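Local atomic coordinates of A-type flavoprotein (Giardia intestinalis, PDB entry 2Q9U), a protein that scavenges oxygen, probably by passing electrons between an FMN bound to its flavodoxin-like domain and a diiron centre in its beta-lactamase-like domain. Residues I166-D171 and Y225-H230. Residues are numbered along the deposited sequence; the frame is centred on the assembly and turned at random.
With FEO (mu-oxo-diiron), chain G.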
loop_
_atom_site.group_PDB
_atom_site.type_symbol
_atom_site.label_atom_id
_atom_site.label_comp_id
_atom_site.label_asym_id
_atom_site.label_seq_id
_atom_site.Cartn_x
_atom_site.Cartn_y
_atom_site.Cartn_z
ATOM N N ILE A 166 -15.455 35.229 -17.796
ATOM C CA ILE A 166 -15.196 33.978 -17.065
ATOM C C ILE A 166 -15.423 32.774 -17.953
ATOM O O ILE A 166 -16.485 32.629 -18.570
ATOM C CB ILE A 166 -16.148 33.790 -15.873
ATOM C CG1 ILE A 166 -16.143 34.989 -14.924
ATOM C CG2 ILE A 166 -15.770 32.519 -15.075
ATOM C CD1 ILE A 166 -17.451 35.081 -14.124
ATOM N N LEU A 167 -14.453 31.870 -17.973
ATOM C CA LEU A 167 -14.657 30.584 -18.596
ATOM C C LEU A 167 -14.816 29.543 -17.480
ATOM O O LEU A 167 -13.872 29.300 -16.698
ATOM C CB LEU A 167 -13.462 30.233 -19.492
ATOM C CG LEU A 167 -13.598 28.904 -20.242
ATOM C CD1 LEU A 167 -14.723 28.953 -21.280
ATOM C CD2 LEU A 167 -12.281 28.440 -20.899
ATOM N N PHE A 168 -15.984 28.934 -17.391
ATOM C CA PHE A 168 -16.170 27.790 -16.471
ATOM C C PHE A 168 -15.780 26.559 -17.276
ATOM O O PHE A 168 -16.539 26.099 -18.151
ATOM C CB PHE A 168 -17.630 27.700 -16.013
ATOM C CG PHE A 168 -18.080 28.874 -15.182
ATOM C CD1 PHE A 168 -17.828 28.914 -13.807
ATOM C CD2 PHE A 168 -18.784 29.923 -15.764
ATOM C CE1 PHE A 168 -18.246 30.001 -13.023
ATOM C CE2 PHE A 168 -19.215 30.998 -14.997
ATOM C CZ PHE A 168 -18.950 31.048 -13.628
ATOM N N SER A 169 -14.573 26.058 -17.039
ATOM C CA SER A 169 -14.006 25.083 -17.974
ATOM C C SER A 169 -14.238 23.626 -17.574
ATOM O O SER A 169 -13.811 22.727 -18.274
ATOM C CB SER A 169 -12.498 25.336 -18.144
ATOM O OG SER A 169 -11.865 25.301 -16.873
ATOM N N ASN A 170 -14.860 23.409 -16.422
ATOM C CA ASN A 170 -15.140 22.043 -15.944
ATOM C C ASN A 170 -13.798 21.261 -15.837
ATOM O O ASN A 170 -12.863 21.777 -15.215
ATOM C CB ASN A 170 -16.219 21.391 -16.849
ATOM C CG ASN A 170 -16.707 20.054 -16.334
ATOM O OD1 ASN A 170 -16.403 19.013 -16.910
ATOM N ND2 ASN A 170 -17.458 20.076 -15.244
ATOM N N ASP A 171 -13.683 20.071 -16.422
ATOM C CA ASP A 171 -12.458 19.280 -16.338
ATOM C C ASP A 171 -11.288 20.041 -16.963
ATOM O O ASP A 171 -10.114 19.927 -16.522
ATOM C CB ASP A 171 -12.608 17.938 -17.066
ATOM C CG ASP A 171 -13.276 16.841 -16.211
ATOM O OD1 ASP A 171 -13.269 16.879 -14.946
ATOM O OD2 ASP A 171 -13.797 15.911 -16.849
ATOM N N TYR A 225 -10.676 35.029 -16.372
ATOM C CA TYR A 225 -10.682 33.989 -15.332
ATOM C C TYR A 225 -11.044 32.630 -15.894
ATOM O O TYR A 225 -12.025 32.510 -16.651
ATOM C CB TYR A 225 -11.729 34.324 -14.241
ATOM C CG TYR A 225 -11.513 35.680 -13.590
ATOM C CD1 TYR A 225 -10.431 35.881 -12.738
ATOM C CD2 TYR A 225 -12.365 36.772 -13.870
ATOM C CE1 TYR A 225 -10.204 37.131 -12.129
ATOM C CE2 TYR A 225 -12.162 38.048 -13.242
ATOM C CZ TYR A 225 -11.069 38.204 -12.384
ATOM O OH TYR A 225 -10.829 39.412 -11.766
ATOM N N ILE A 226 -10.283 31.596 -15.521
ATOM C CA ILE A 226 -10.704 30.237 -15.851
ATOM C C ILE A 226 -10.993 29.491 -14.555
ATOM O O ILE A 226 -10.074 29.209 -13.755
ATOM C CB ILE A 226 -9.663 29.474 -16.703
ATOM C CG1 ILE A 226 -9.370 30.229 -18.010
ATOM C CG2 ILE A 226 -10.183 28.064 -17.014
ATOM C CD1 ILE A 226 -8.127 29.655 -18.769
ATOM N N LEU A 227 -12.272 29.242 -14.317
ATOM C CA LEU A 227 -12.696 28.537 -13.111
ATOM C C LEU A 227 -12.927 27.077 -13.479
ATOM O O LEU A 227 -13.867 26.728 -14.183
ATOM C CB LEU A 227 -13.957 29.165 -12.501
ATOM C CG LEU A 227 -13.990 30.672 -12.183
ATOM C CD1 LEU A 227 -15.171 31.001 -11.268
ATOM C CD2 LEU A 227 -12.705 31.303 -11.678
ATOM N N SER A 228 -12.022 26.227 -13.016
ATOM C CA SER A 228 -12.034 24.820 -13.374
ATOM C C SER A 228 -12.853 24.019 -12.349
ATOM O O SER A 228 -13.078 24.487 -11.259
ATOM C CB SER A 228 -10.589 24.288 -13.392
ATOM O OG SER A 228 -10.590 22.905 -13.737
ATOM N N ALA A 229 -13.245 22.803 -12.709
ATOM C CA ALA A 229 -13.997 21.912 -11.798
ATOM C C ALA A 229 -13.101 20.996 -10.930
ATOM O O ALA A 229 -13.600 20.305 -10.052
ATOM C CB ALA A 229 -15.044 21.093 -12.571
ATOM N N HIS A 230 -11.788 21.032 -11.145
ATOM C CA HIS A 230 -10.835 20.312 -10.273
ATOM C C HIS A 230 -9.677 21.217 -9.853
ATOM O O HIS A 230 -9.043 21.862 -10.709
ATOM C CB HIS A 230 -10.240 19.093 -10.980
ATOM C CG HIS A 230 -11.219 17.991 -11.235
ATOM N ND1 HIS A 230 -11.800 17.255 -10.229
ATOM C CD2 HIS A 230 -11.691 17.482 -12.397
ATOM C CE1 HIS A 230 -12.612 16.352 -10.763
ATOM N NE2 HIS A 230 -12.558 16.473 -12.076
HETATM FE FE1 FEO G . -13.781 15.528 -13.521
HETATM FE FE2 FEO G . -14.505 14.013 -16.542
HETATM O O FEO G . -14.905 14.528 -14.595
HETATM O O HOH W 1 -16.026 25.038 -14.386
#
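L227 packs its branched end against I166 and F168, three apolar side chains on one face of a parallel strand pair. Its CD1 lies 3.7 Å from F168 CE1, and its CG meets I166 CG2, the methyl that also covers a face of the F168 ring near its rim. L227 CG is anti to the carbonyl carbon (chi1 -53°), which sets it alongside the phenyl group. Y44 and M13, from the facing sheet, also pack on L227. At the outer end the fit slackens: partly exposed Y225 brings CD2 no nearer than 4.3 Å to I166 CG1. Between the backbones, L167 N donates almost straight to Y225 O, and L167 O accepts from L227 N. The segments are the two parallel strands of a beta-alpha-beta crossover, joined through helices 189-204 and 208-219, in the metallo-beta-lactamase-like domain. Beyond the S169 N to L227 O bond the direct ladder lapses, and a water bridges the strands, accepting from N170 N at 2.9 Å and donating to L227 O at 2.7 Å. Direct bonding resumes where A229 N binds N170 O at 2.7 Å, from above the carbonyl plane. From here both segments run on into the mu-oxo-diiron site. D171 spans the two irons, OD1 on iron FE1 and OD2 on iron FE2, while H230 NE2 binds iron FE1 at 2.1 Å. D171 OD1 and H230 NE2 stand 3.0 Å apart as ligands of the same iron, which D89 and H90 also bind. On its far side, H230 ND1 is hydrogen-bonded to S40 O, helping fix the rotation of the imidazole.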